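Local coordinates for gram-negative insecticidal protein (Chromobacterium piscinae, PDB 6FBM), which kills insects and, as a toxin combining MACPF and beta-tripod family features, probably acts by perforating membranes of its target cells, at residues K79-Y84 with Q309-V314; L116-Y121 with F378-L383; L190-S195 with V225-S230. All coordinates share one frame; numbering follows the deposited sequence.

Interaction 1: K79-Y84 with Q309-V314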
ATOM      1  N   LYS A  79      -4.460 -49.820  -4.403  1.00 27.03           N
ATOM      2  CA  LYS A  79      -4.617 -50.557  -3.147  1.00 29.57           C
ATOM      3  C   LYS A  79      -3.290 -50.944  -2.520  1.00 30.87           C
ATOM      4  O   LYS A  79      -3.250 -51.337  -1.351  1.00 31.94           O
ATOM      5  CB  LYS A  79      -5.455 -51.804  -3.374  1.00 32.62           C
ATOM      6  CG  LYS A  79      -6.905 -51.487  -3.717  1.00 35.92           C
ATOM      7  CD  LYS A  79      -7.668 -52.802  -3.967  1.00 37.50           C
ATOM      8  CE  LYS A  79      -9.137 -52.712  -3.584  1.00 40.02           C
ATOM      9  NZ  LYS A  79      -9.682 -54.048  -3.192  1.00 42.26           N
ATOM     10  N   GLU A  80      -2.208 -50.808  -3.291  1.00 31.49           N
ATOM     11  CA  GLU A  80      -0.904 -51.303  -2.915  1.00 31.21           C
ATOM     12  C   GLU A  80       0.062 -50.106  -2.948  1.00 28.54           C
ATOM     13  O   GLU A  80       0.269 -49.508  -3.996  1.00 28.89           O
ATOM     14  CB  GLU A  80      -0.544 -52.449  -3.885  1.00 33.16           C
ATOM     15  CG  GLU A  80       0.924 -52.873  -3.969  1.00 37.96           C
ATOM     16  CD  GLU A  80       1.579 -53.038  -2.605  1.00 39.70           C
ATOM     17  OE1 GLU A  80       0.895 -53.562  -1.694  1.00 43.87           O
ATOM     18  OE2 GLU A  80       2.759 -52.644  -2.446  1.00 36.99           O
ATOM     19  N   ILE A  81       0.626 -49.753  -1.789  1.00 27.00           N
ATOM     20  CA  ILE A  81       1.461 -48.550  -1.640  1.00 26.29           C
ATOM     21  C   ILE A  81       2.632 -48.495  -2.638  1.00 27.91           C
ATOM     22  O   ILE A  81       2.923 -47.428  -3.188  1.00 29.80           O
ATOM     23  CB  ILE A  81       1.968 -48.356  -0.194  1.00 25.92           C
ATOM     24  CG1 ILE A  81       2.571 -46.956   0.026  1.00 27.59           C
ATOM     25  CG2 ILE A  81       3.022 -49.389   0.181  1.00 25.64           C
ATOM     26  CD1 ILE A  81       1.539 -45.855   0.130  1.00 26.48           C
ATOM     27  N   GLU A  82       3.286 -49.631  -2.889  1.00 26.66           N
ATOM     28  CA  GLU A  82       4.426 -49.664  -3.805  1.00 26.36           C
ATOM     29  C   GLU A  82       4.009 -49.410  -5.249  1.00 28.86           C
ATOM     30  O   GLU A  82       4.786 -48.872  -6.038  1.00 27.58           O
ATOM     31  CB  GLU A  82       5.175 -51.004  -3.733  1.00 25.63           C
ATOM     32  CG  GLU A  82       5.733 -51.377  -2.364  1.00 25.69           C
ATOM     33  CD  GLU A  82       6.522 -50.270  -1.686  1.00 26.52           C
ATOM     34  OE1 GLU A  82       6.303 -50.044  -0.466  1.00 25.31           O
ATOM     35  OE2 GLU A  82       7.370 -49.631  -2.374  1.00 27.45           O
ATOM     36  N   GLU A  83       2.795 -49.807  -5.604  1.00 30.66           N
ATOM     37  CA  GLU A  83       2.292 -49.558  -6.944  1.00 30.93           C
ATOM     38  C   GLU A  83       1.915 -48.071  -7.056  1.00 27.90           C
ATOM     39  O   GLU A  83       2.156 -47.443  -8.087  1.00 27.47           O
ATOM     40  CB  GLU A  83       1.110 -50.479  -7.266  1.00 32.47           C
ATOM     41  CG  GLU A  83       0.572 -50.348  -8.689  1.00 35.65           C
ATOM     42  CD  GLU A  83      -0.684 -51.169  -8.896  1.00 41.12           C
ATOM     43  OE1 GLU A  83      -1.797 -50.568  -8.950  1.00 44.39           O
ATOM     44  OE2 GLU A  83      -0.566 -52.427  -8.937  1.00 47.14           O
ATOM     45  N   TYR A  84       1.331 -47.516  -5.998  1.00 25.11           N
ATOM     46  CA  TYR A  84       1.068 -46.079  -5.942  1.00 23.67           C
ATOM     47  C   TYR A  84       2.335 -45.265  -6.199  1.00 23.77           C
ATOM     48  O   TYR A  84       2.336 -44.351  -7.016  1.00 24.65           O
ATOM     49  CB  TYR A  84       0.472 -45.682  -4.582  1.00 21.64           C
ATOM     50  CG  TYR A  84       0.390 -44.206  -4.376  1.00 20.39           C
ATOM     51  CD1 TYR A  84      -0.706 -43.475  -4.819  1.00 19.65           C
ATOM     52  CD2 TYR A  84       1.430 -43.517  -3.754  1.00 19.96           C
ATOM     53  CE1 TYR A  84      -0.760 -42.092  -4.640  1.00 19.11           C
ATOM     54  CE2 TYR A  84       1.375 -42.152  -3.559  1.00 18.92           C
ATOM     55  CZ  TYR A  84       0.284 -41.444  -3.992  1.00 18.20           C
ATOM     56  OH  TYR A  84       0.252 -40.093  -3.781  1.00 17.97           O
ATOM     57  N   GLN A 309      13.673 -48.947  -0.777  1.00 30.48           N
ATOM     58  CA  GLN A 309      13.166 -49.893   0.220  1.00 32.81           C
ATOM     59  C   GLN A 309      11.647 -49.816   0.236  1.00 31.95           C
ATOM     60  O   GLN A 309      11.078 -48.729   0.108  1.00 31.64           O
ATOM     61  CB  GLN A 309      13.685 -49.593   1.634  1.00 35.89           C
ATOM     62  CG  GLN A 309      15.142 -49.960   1.890  1.00 40.88           C
ATOM     63  CD  GLN A 309      15.578 -49.641   3.327  1.00 46.05           C
ATOM     64  OE1 GLN A 309      15.404 -50.447   4.256  1.00 48.32           O
ATOM     65  NE2 GLN A 309      16.148 -48.445   3.513  1.00 42.36           N
ATOM     66  N   SER A 310      11.007 -50.971   0.395  1.00 28.82           N
ATOM     67  CA  SER A 310       9.559 -51.039   0.551  1.00 26.51           C
ATOM     68  C   SER A 310       9.112 -50.370   1.845  1.00 26.34           C
ATOM     69  O   SER A 310       9.860 -50.298   2.831  1.00 23.58           O
ATOM     70  CB  SER A 310       9.077 -52.482   0.533  1.00 27.61           C
ATOM     71  OG  SER A 310       9.017 -52.947  -0.810  1.00 29.93           O
ATOM     72  N   ILE A 311       7.879 -49.870   1.821  1.00 26.60           N
ATOM     73  CA  ILE A 311       7.247 -49.338   3.008  1.00 26.21           C
ATOM     74  C   ILE A 311       6.901 -50.549   3.855  1.00 28.11           C
ATOM     75  O   ILE A 311       6.394 -51.543   3.318  1.00 31.02           O
ATOM     76  CB  ILE A 311       5.962 -48.555   2.669  1.00 25.96           C
ATOM     77  CG1 ILE A 311       6.263 -47.391   1.708  1.00 27.72           C
ATOM     78  CG2 ILE A 311       5.259 -48.058   3.934  1.00 26.03           C
ATOM     79  CD1 ILE A 311       7.304 -46.395   2.190  1.00 27.29           C
ATOM     80  N   PRO A 312       7.213 -50.511   5.154  1.00 30.51           N
ATOM     81  CA  PRO A 312       6.810 -51.624   6.011  1.00 30.87           C
ATOM     82  C   PRO A 312       5.277 -51.727   6.135  1.00 33.26           C
ATOM     83  O   PRO A 312       4.607 -50.700   6.288  1.00 34.31           O
ATOM     84  CB  PRO A 312       7.473 -51.301   7.361  1.00 29.54           C
ATOM     85  CG  PRO A 312       7.817 -49.849   7.320  1.00 30.70           C
ATOM     86  CD  PRO A 312       8.083 -49.551   5.867  1.00 30.99           C
ATOM     87  N   LYS A 313       4.744 -52.953   6.053  1.00 32.81           N
ATOM     88  CA  LYS A 313       3.302 -53.177   6.073  1.00 33.26           C
ATOM     89  C   LYS A 313       2.864 -53.976   7.293  1.00 32.78           C
ATOM     90  O   LYS A 313       3.577 -54.864   7.753  1.00 33.04           O
ATOM     91  CB  LYS A 313       2.870 -53.922   4.807  1.00 33.78           C
ATOM     92  CG  LYS A 313       3.231 -53.253   3.495  1.00 34.54           C
ATOM     93  CD  LYS A 313       2.666 -51.842   3.384  1.00 35.75           C
ATOM     94  CE  LYS A 313       1.140 -51.776   3.524  1.00 34.21           C
ATOM     95  NZ  LYS A 313       0.560 -50.550   2.936  1.00 35.34           N
ATOM     96  N   VAL A 314       1.682 -53.636   7.808  1.00 30.51           N
ATOM     97  CA  VAL A 314       0.991 -54.395   8.836  1.00 30.46           C
ATOM     98  C   VAL A 314       0.010 -55.273   8.071  1.00 31.89           C
ATOM     99  O   VAL A 314      -1.077 -54.845   7.725  1.00 31.70           O
ATOM    100  CB  VAL A 314       0.240 -53.454   9.805  1.00 30.34           C
ATOM    101  CG1 VAL A 314      -0.667 -54.236  10.741  1.00 30.25           C
ATOM    102  CG2 VAL A 314       1.245 -52.641  10.596  1.00 30.95           C
TER

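Interaction 2: L116-Y121 with F378-L383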
ATOM      1  N   LEU A 116      -0.424 -49.427   7.092  1.00 17.02           N
ATOM      2  CA  LEU A 116      -1.614 -50.265   7.082  1.00 16.19           C
ATOM      3  C   LEU A 116      -1.879 -50.901   5.725  1.00 15.44           C
ATOM      4  O   LEU A 116      -1.481 -50.396   4.674  1.00 16.26           O
ATOM      5  CB  LEU A 116      -2.854 -49.499   7.548  1.00 15.44           C
ATOM      6  CG  LEU A 116      -2.881 -49.236   9.050  1.00 15.77           C
ATOM      7  CD1 LEU A 116      -4.149 -48.460   9.404  1.00 15.51           C
ATOM      8  CD2 LEU A 116      -2.803 -50.580   9.823  1.00 15.61           C
ATOM      9  N   THR A 117      -2.572 -52.012   5.778  1.00 14.54           N
ATOM     10  CA  THR A 117      -2.960 -52.746   4.614  1.00 14.22           C
ATOM     11  C   THR A 117      -4.470 -52.514   4.472  1.00 13.66           C
ATOM     12  O   THR A 117      -5.082 -51.886   5.349  1.00 12.84           O
ATOM     13  CB  THR A 117      -2.491 -54.212   4.754  1.00 14.42           C
ATOM     14  OG1 THR A 117      -2.440 -54.827   3.479  1.00 14.93           O
ATOM     15  CG2 THR A 117      -3.355 -55.022   5.650  1.00 14.17           C
ATOM     16  N   GLU A 118      -5.069 -52.912   3.344  1.00 13.59           N
ATOM     17  CA  GLU A 118      -6.481 -52.585   3.055  1.00 14.06           C
ATOM     18  C   GLU A 118      -6.806 -51.080   2.941  1.00 14.64           C
ATOM     19  O   GLU A 118      -7.977 -50.667   3.049  1.00 14.04           O
ATOM     20  CB  GLU A 118      -7.437 -53.192   4.112  1.00 13.67           C
ATOM     21  CG  GLU A 118      -7.259 -54.667   4.447  1.00 13.14           C
ATOM     22  CD  GLU A 118      -7.575 -55.593   3.295  1.00 13.31           C
ATOM     23  OE1 GLU A 118      -8.014 -55.142   2.204  1.00 12.68           O
ATOM     24  OE2 GLU A 118      -7.359 -56.806   3.516  1.00 13.48           O
ATOM     25  N   ILE A 119      -5.766 -50.255   2.727  1.00 15.12           N
ATOM     26  CA  ILE A 119      -5.918 -48.822   2.505  1.00 15.52           C
ATOM     27  C   ILE A 119      -5.721 -48.611   1.013  1.00 15.76           C
ATOM     28  O   ILE A 119      -4.827 -49.223   0.374  1.00 16.95           O
ATOM     29  CB  ILE A 119      -4.867 -48.016   3.261  1.00 15.51           C
ATOM     30  CG1 ILE A 119      -4.951 -48.288   4.769  1.00 15.60           C
ATOM     31  CG2 ILE A 119      -4.999 -46.522   2.977  1.00 15.98           C
ATOM     32  CD1 ILE A 119      -6.175 -47.761   5.464  1.00 15.33           C
ATOM     33  N   THR A 120      -6.565 -47.760   0.447  1.00 16.07           N
ATOM     34  CA  THR A 120      -6.382 -47.314  -0.922  1.00 15.88           C
ATOM     35  C   THR A 120      -5.762 -45.915  -0.873  1.00 15.95           C
ATOM     36  O   THR A 120      -6.259 -45.013  -0.163  1.00 17.07           O
ATOM     37  CB  THR A 120      -7.694 -47.316  -1.698  1.00 16.02           C
ATOM     38  OG1 THR A 120      -8.234 -48.655  -1.707  1.00 17.39           O
ATOM     39  CG2 THR A 120      -7.456 -46.856  -3.141  1.00 16.46           C
ATOM     40  N   TYR A 121      -4.686 -45.760  -1.640  1.00 15.57           N
ATOM     41  CA  TYR A 121      -3.924 -44.551  -1.697  1.00 14.91           C
ATOM     42  C   TYR A 121      -4.298 -43.845  -2.992  1.00 14.59           C
ATOM     43  O   TYR A 121      -4.163 -44.432  -4.079  1.00 14.80           O
ATOM     44  CB  TYR A 121      -2.424 -44.897  -1.675  1.00 15.18           C
ATOM     45  CG  TYR A 121      -2.050 -45.738  -0.482  1.00 15.09           C
ATOM     46  CD1 TYR A 121      -1.879 -45.164   0.766  1.00 15.29           C
ATOM     47  CD2 TYR A 121      -1.904 -47.123  -0.593  1.00 15.63           C
ATOM     48  CE1 TYR A 121      -1.552 -45.932   1.866  1.00 15.50           C
ATOM     49  CE2 TYR A 121      -1.583 -47.902   0.500  1.00 15.71           C
ATOM     50  CZ  TYR A 121      -1.410 -47.299   1.732  1.00 15.98           C
ATOM     51  OH  TYR A 121      -1.097 -48.065   2.844  1.00 16.30           O
ATOM     52  N   PHE A 378      -7.512 -52.341  13.571  1.00 18.82           N
ATOM     53  CA  PHE A 378      -7.271 -51.062  12.910  1.00 18.38           C
ATOM     54  C   PHE A 378      -8.511 -50.485  12.215  1.00 18.18           C
ATOM     55  O   PHE A 378      -8.400 -49.498  11.498  1.00 17.19           O
ATOM     56  CB  PHE A 378      -6.134 -51.250  11.905  1.00 18.53           C
ATOM     57  CG  PHE A 378      -4.942 -51.944  12.493  1.00 17.91           C
ATOM     58  CD1 PHE A 378      -4.174 -51.312  13.449  1.00 18.21           C
ATOM     59  CD2 PHE A 378      -4.631 -53.224  12.132  1.00 18.17           C
ATOM     60  CE1 PHE A 378      -3.103 -51.946  14.044  1.00 19.11           C
ATOM     61  CE2 PHE A 378      -3.558 -53.890  12.713  1.00 19.37           C
ATOM     62  CZ  PHE A 378      -2.774 -53.240  13.665  1.00 19.07           C
ATOM     63  N   ASP A 379      -9.680 -51.108  12.433  1.00 18.44           N
ATOM     64  CA  ASP A 379     -10.967 -50.603  11.977  1.00 19.11           C
ATOM     65  C   ASP A 379     -10.927 -50.410  10.473  1.00 19.49           C
ATOM     66  O   ASP A 379     -11.257 -49.344   9.945  1.00 21.10           O
ATOM     67  CB  ASP A 379     -11.319 -49.289  12.714  1.00 20.83           C
ATOM     68  CG  ASP A 379     -12.698 -48.761  12.398  1.00 22.80           C
ATOM     69  OD1 ASP A 379     -13.616 -49.563  12.099  1.00 24.29           O
ATOM     70  OD2 ASP A 379     -12.852 -47.520  12.437  1.00 25.37           O
ATOM     71  N   LEU A 380     -10.454 -51.439   9.780  1.00 17.88           N
ATOM     72  CA  LEU A 380     -10.322 -51.426   8.336  1.00 16.79           C
ATOM     73  C   LEU A 380     -11.550 -51.898   7.588  1.00 16.34           C
ATOM     74  O   LEU A 380     -11.552 -51.845   6.376  1.00 17.25           O
ATOM     75  CB  LEU A 380      -9.164 -52.332   7.938  1.00 16.89           C
ATOM     76  CG  LEU A 380      -7.817 -52.022   8.540  1.00 16.94           C
ATOM     77  CD1 LEU A 380      -6.804 -53.063   8.173  1.00 16.41           C
ATOM     78  CD2 LEU A 380      -7.371 -50.654   8.095  1.00 17.49           C
ATOM     79  N   GLY A 381     -12.570 -52.377   8.297  1.00 16.16           N
ATOM     80  CA  GLY A 381     -13.729 -53.038   7.688  1.00 15.83           C
ATOM     81  C   GLY A 381     -13.453 -54.407   7.104  1.00 15.68           C
ATOM     82  O   GLY A 381     -14.168 -54.840   6.190  1.00 16.02           O
ATOM     83  N   VAL A 382     -12.434 -55.097   7.600  1.00 15.02           N
ATOM     84  CA  VAL A 382     -12.175 -56.501   7.184  1.00 14.64           C
ATOM     85  C   VAL A 382     -13.172 -57.517   7.731  1.00 14.03           C
ATOM     86  O   VAL A 382     -13.329 -58.606   7.164  1.00 14.28           O
ATOM     87  CB  VAL A 382     -10.750 -56.981   7.538  1.00 15.45           C
ATOM     88  CG1 VAL A 382      -9.712 -56.196   6.763  1.00 15.94           C
ATOM     89  CG2 VAL A 382     -10.466 -56.870   9.015  1.00 15.49           C
ATOM     90  N   LEU A 383     -13.792 -57.172   8.865  1.00 13.22           N
ATOM     91  CA  LEU A 383     -14.922 -57.894   9.399  1.00 12.58           C
ATOM     92  C   LEU A 383     -16.138 -57.073   9.105  1.00 13.02           C
ATOM     93  O   LEU A 383     -16.160 -55.870   9.362  1.00 13.40           O
ATOM     94  CB  LEU A 383     -14.796 -58.062  10.909  1.00 12.38           C
ATOM     95  CG  LEU A 383     -13.544 -58.811  11.391  1.00 12.43           C
ATOM     96  CD1 LEU A 383     -13.535 -58.885  12.902  1.00 12.12           C
ATOM     97  CD2 LEU A 383     -13.445 -60.198  10.761  1.00 12.30           C
TER
HETATM   98  O   HOH W   1     -10.474 -50.774   3.920  1.00 20.10           O

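Interaction 3: L190-S195 with V225-S230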
ATOM      1  N   LEU A 190     -13.128 -50.855   2.225  1.00 25.28           N
ATOM      2  CA  LEU A 190     -13.960 -51.913   2.773  1.00 25.36           C
ATOM      3  C   LEU A 190     -15.070 -51.374   3.680  1.00 26.07           C
ATOM      4  O   LEU A 190     -16.038 -52.086   3.957  1.00 26.44           O
ATOM      5  CB  LEU A 190     -13.129 -52.963   3.509  1.00 24.10           C
ATOM      6  CG  LEU A 190     -11.918 -53.562   2.808  1.00 24.89           C
ATOM      7  CD1 LEU A 190     -11.237 -54.576   3.708  1.00 25.21           C
ATOM      8  CD2 LEU A 190     -12.251 -54.099   1.425  1.00 25.00           C
ATOM      9  N   LYS A 191     -14.953 -50.128   4.126  1.00 27.45           N
ATOM     10  CA  LYS A 191     -16.029 -49.451   4.864  1.00 30.02           C
ATOM     11  C   LYS A 191     -16.934 -48.572   3.999  1.00 32.33           C
ATOM     12  O   LYS A 191     -17.703 -47.785   4.540  1.00 34.42           O
ATOM     13  CB  LYS A 191     -15.434 -48.607   5.996  1.00 30.65           C
ATOM     14  CG  LYS A 191     -14.524 -49.386   6.929  1.00 30.10           C
ATOM     15  CD  LYS A 191     -14.255 -48.651   8.228  1.00 31.23           C
ATOM     16  CE  LYS A 191     -15.406 -48.687   9.209  1.00 31.10           C
ATOM     17  NZ  LYS A 191     -15.295 -47.503  10.101  1.00 31.27           N
ATOM     18  N   MET A 192     -16.916 -48.748   2.679  1.00 37.61           N
ATOM     19  CA  MET A 192     -17.294 -47.668   1.758  1.00 42.41           C
ATOM     20  C   MET A 192     -18.296 -47.963   0.617  1.00 54.66           C
ATOM     21  O   MET A 192     -18.179 -47.359  -0.464  1.00 67.52           O
ATOM     22  CB  MET A 192     -15.989 -47.097   1.169  1.00 38.67           C
ATOM     23  CG  MET A 192     -15.683 -45.663   1.455  1.00 35.98           C
ATOM     24  SD  MET A 192     -14.327 -45.118   0.400  1.00 29.39           S
ATOM     25  CE  MET A 192     -15.158 -44.932  -1.172  1.00 33.41           C
ATOM     26  N   ASP A 193     -19.274 -48.858   0.824  1.00 59.12           N
ATOM     27  CA  ASP A 193     -20.390 -49.032  -0.150  1.00 63.30           C
ATOM     28  C   ASP A 193     -19.858 -49.156  -1.587  1.00 62.97           C
ATOM     29  O   ASP A 193     -20.391 -48.577  -2.542  1.00 53.26           O
ATOM     30  CB  ASP A 193     -21.386 -47.861  -0.059  1.00 71.66           C
ATOM     31  CG  ASP A 193     -21.953 -47.656   1.371  1.00 82.03           C
ATOM     32  OD1 ASP A 193     -22.171 -48.671   2.074  1.00 82.37           O
ATOM     33  OD2 ASP A 193     -22.173 -46.485   1.801  1.00 89.09           O
ATOM     34  N   SER A 194     -18.793 -49.945  -1.720  1.00 67.88           N
ATOM     35  CA  SER A 194     -17.868 -49.840  -2.840  1.00 73.50           C
ATOM     36  C   SER A 194     -18.439 -50.499  -4.126  1.00 75.16           C
ATOM     37  O   SER A 194     -18.069 -51.617  -4.517  1.00 74.63           O
ATOM     38  CB  SER A 194     -16.510 -50.439  -2.445  1.00 73.17           C
ATOM     39  OG  SER A 194     -15.448 -49.930  -3.230  1.00 66.16           O
ATOM     40  N   SER A 195     -19.342 -49.744  -4.769  1.00 72.50           N
ATOM     41  CA  SER A 195     -19.943 -50.077  -6.070  1.00 69.11           C
ATOM     42  C   SER A 195     -19.294 -49.268  -7.216  1.00 64.70           C
ATOM     43  O   SER A 195     -18.772 -49.844  -8.168  1.00 64.02           O
ATOM     44  CB  SER A 195     -21.449 -49.793  -6.022  1.00 69.58           C
ATOM     45  OG  SER A 195     -21.704 -48.464  -5.570  1.00 67.61           O
ATOM     46  N   VAL A 225     -19.705 -39.770  -1.983  1.00 22.81           N
ATOM     47  CA  VAL A 225     -18.666 -38.812  -1.577  1.00 21.41           C
ATOM     48  C   VAL A 225     -18.596 -38.699  -0.045  1.00 20.53           C
ATOM     49  O   VAL A 225     -17.495 -38.644   0.510  1.00 19.39           O
ATOM     50  CB  VAL A 225     -18.848 -37.420  -2.275  1.00 19.89           C
ATOM     51  CG1 VAL A 225     -18.107 -36.300  -1.557  1.00 19.67           C
ATOM     52  CG2 VAL A 225     -18.400 -37.509  -3.729  1.00 18.98           C
ATOM     53  N   ASN A 226     -19.752 -38.657   0.616  1.00 19.99           N
ATOM     54  CA  ASN A 226     -19.801 -38.631   2.090  1.00 20.75           C
ATOM     55  C   ASN A 226     -19.107 -39.847   2.693  1.00 19.80           C
ATOM     56  O   ASN A 226     -18.367 -39.745   3.664  1.00 20.19           O
ATOM     57  CB  ASN A 226     -21.244 -38.568   2.619  1.00 21.07           C
ATOM     58  CG  ASN A 226     -21.854 -37.172   2.530  1.00 22.19           C
ATOM     59  OD1 ASN A 226     -21.145 -36.167   2.399  1.00 23.43           O
ATOM     60  ND2 ASN A 226     -23.169 -37.099   2.645  1.00 23.31           N
ATOM     61  N   SER A 227     -19.363 -40.992   2.082  1.00 20.09           N
ATOM     62  CA  SER A 227     -18.745 -42.250   2.472  1.00 20.64           C
ATOM     63  C   SER A 227     -17.212 -42.206   2.323  1.00 20.80           C
ATOM     64  O   SER A 227     -16.466 -42.635   3.204  1.00 22.03           O
ATOM     65  CB  SER A 227     -19.324 -43.369   1.618  1.00 20.62           C
ATOM     66  OG  SER A 227     -19.025 -44.614   2.186  1.00 22.22           O
ATOM     67  N   PHE A 228     -16.763 -41.673   1.191  1.00 20.27           N
ATOM     68  CA  PHE A 228     -15.331 -41.469   0.906  1.00 19.07           C
ATOM     69  C   PHE A 228     -14.670 -40.596   1.968  1.00 18.63           C
ATOM     70  O   PHE A 228     -13.668 -40.970   2.575  1.00 17.81           O
ATOM     71  CB  PHE A 228     -15.161 -40.885  -0.515  1.00 18.34           C
ATOM     72  CG  PHE A 228     -13.787 -40.387  -0.832  1.00 18.06           C
ATOM     73  CD1 PHE A 228     -12.775 -41.255  -1.204  1.00 18.85           C
ATOM     74  CD2 PHE A 228     -13.505 -39.027  -0.787  1.00 18.74           C
ATOM     75  CE1 PHE A 228     -11.498 -40.765  -1.510  1.00 19.95           C
ATOM     76  CE2 PHE A 228     -12.251 -38.536  -1.096  1.00 18.75           C
ATOM     77  CZ  PHE A 228     -11.243 -39.405  -1.450  1.00 19.27           C
ATOM     78  N   ARG A 229     -15.267 -39.442   2.205  1.00 18.53           N
ATOM     79  CA  ARG A 229     -14.710 -38.484   3.134  1.00 19.35           C
ATOM     80  C   ARG A 229     -14.638 -38.982   4.573  1.00 20.11           C
ATOM     81  O   ARG A 229     -13.599 -38.846   5.215  1.00 21.37           O
ATOM     82  CB  ARG A 229     -15.485 -37.161   3.068  1.00 19.02           C
ATOM     83  CG  ARG A 229     -15.282 -36.411   1.764  1.00 17.87           C
ATOM     84  CD  ARG A 229     -15.946 -35.042   1.774  1.00 17.24           C
ATOM     85  NE  ARG A 229     -15.844 -34.430   0.460  1.00 17.61           N
ATOM     86  CZ  ARG A 229     -16.403 -33.271   0.114  1.00 18.07           C
ATOM     87  NH1 ARG A 229     -17.107 -32.564   1.001  1.00 18.24           N
ATOM     88  NH2 ARG A 229     -16.276 -32.826  -1.138  1.00 17.07           N
ATOM     89  N   SER A 230     -15.729 -39.542   5.077  1.00 22.31           N
ATOM     90  CA  SER A 230     -15.770 -39.994   6.472  1.00 23.57           C
ATOM     91  C   SER A 230     -15.022 -41.321   6.721  1.00 23.32           C
ATOM     92  O   SER A 230     -14.696 -41.622   7.872  1.00 24.96           O
ATOM     93  CB  SER A 230     -17.206 -40.001   7.043  1.00 22.93           C
ATOM     94  OG  SER A 230     -18.072 -40.687   6.208  1.00 22.81           O
TER
HETATM   95  O   HOH W   2     -19.840 -45.209   5.115  1.00 14.35           O

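Interaction 1: K79-Y84 with Q309-V314
Glu-82 reaches across from the first turn of helix 81-88 and takes the backbone amide of Ile-311 with a single carboxylate oxygen. The bond from Ile-311 N to Glu-82 OE1 is 2.8 Å long and nearly straight, 171° at the hydrogen. It meets the oxygen on its syn side, though 34° out of the carboxylate plane. A bend at chi2 (-49°) folds the Glu-82 chain back so that its end approaches the extended segment 309-314, and the same OE1 lies 3.4 Å from Ile-311 CG1. Ser-310 lies against the carboxylate as well, its OG 3.8 Å from Glu-82 CD, in van der Waals contact. The other oxygen, OE2, forms salt bridges with Arg-85 and Lys-99, which fix the rotation of the group and probably favour its charged form.

Beside this polar grip, Ile-81 is the apolar part of the contact. Its CG2 branch, in the crowded position between the backbone N and the carbonyl carbon, packs 3.9 Å from Ile-311 CB, and the two isoleucines cross at about a right angle. The Lys-313 chain, bent at chi2 and chi3, curls over the same methyl, with NZ 3.9 Å from Ile-81 CG2. That ammonium finds its hydrogen-bond partners in the carbonyls of Gln-114 and Leu-116. At the start of the helix Glu-80 is the N-cap, its OE2 accepting from Glu-82 N at 3.1 Å.

Helix 81-88 lies in the helical stretch between sheet strands 64-78 and 120-134, consistent with the first helical cluster of a MACPF fold. The segment running from helix 300-304 to strand 318-321 crosses its start, while Ile-81 also touches Tyr-121 of strand 120-134 and Ile-311 reaches Leu-105 of helix 102-108.

Interaction 2: L116-Y121 with F378-L383
The ring of Phe-378 carries a methyl of Leu-116 over one face: CD2 stands 4.0 Å from the ring centroid, 22° off the ring normal, in a CH-pi contact displaced toward the CG side of the ring. Tyr-121, the other ring, takes Ile-119 CG2 of its own segment on one face and meets Phe-109 edge-to-face. Here the MACPF domain, at the lead-in to its long sheet strand 120-134, meets a loop between strands 373-376 and 383-384 of the C-terminal region, consistent with a MACPF to beta-tripod interface.

Leu-380 is the centre of the contact, with CG set anti to its carbonyl carbon (chi1 -57°), which brings both methyls up to segment 116-121. They divide the work: CD2 lies 4.1 Å from Ile-119 CD1 and equally near Leu-116 CD1, whereas CD1 turns to Glu-118 CG and sits 3.5 Å from Thr-117 O. Glu-118 contributes its aliphatic part, with CG packed 3.7 Å from Val-382 CG1 and the two side chains crossing at about a right angle. The carboxylate at its end is held elsewhere, OE2 hydrogen-bonded to Ser-443 OG.

Polar contact between the backbones is indirect. One water donates to both carbonyls, 2.6 Å from its oxygen to Glu-118 O and 2.9 Å to Leu-380 O.

Interaction 3: L190-S195 with V225-S230
Met-192 and Ser-227 bring the two backbones closest, their CA atoms 5.7 Å apart, where an irregular loop passes beside the last turns of helix 220-230. Helices 198-209 and 220-230 lie between sheet strands 179-187 and 232-239, the place of the second helical cluster of MACPF proteins, which in pore-forming relatives unfolds into a membrane hairpin and probably corresponds to this one. Asp-193 adopts left-handed backbone angles, and an inverse gamma turn centred on Ser-194 follows, in a part of the loop that is poorly ordered.

The side chain of Met-192 supplies most of the loop's half of the contact. Its CG lies 3.6 Å from Ser-227 OG and equally near Ser-227 O, and farther along SD rests 3.8 Å from Phe-228 CA. A first torsion of -118°, away from the staggered values, steers the chain along the helix, and the bend at chi3 brings the methyl round to Phe-228. There CE is 4.1 Å from Phe-228 CB and stands at the edge of the ring, near its plane, the two side chains running side by side in the same direction. The ring continues inward to Leu-198 and Ile-234, joining this contact to the neighbouring helix and sheet.

On the helix, Ser-230 OG donates to Asn-226 O at 2.7 Å. The backbone amide of the same serine reaches that carbonyl from the opposite face, gripping it twice. Ser-227 OG, anti to its own nitrogen, points at the loop and meets a water at 3.1 Å, which in turn donates weakly, at 3.4 Å, to Lys-191 O.

In the fold
Interactions 1 and 2 lie side by side near the centre of the chain, and interaction 3 is joined to interaction 2 through the loop 190-195. Interaction 1 is a surface contact, setting helix 81-88 against the loop before strand 318-321 through a carboxylate that accepts a direct hydrogen bond. The others are partly buried, each with a water between its segments: interaction 2, chiefly apolar, probably joins the MACPF domain to the C-terminal region, while interaction 3 is mixed, a loop methionine lying along a serine and the phenylalanine backbone of helix 220-230. Interactions 1 and 2 share the Lys-313 ammonium, and Val-314 packs on Phe-378. Lys-191 forms a long, weak ion pair with Asp-379.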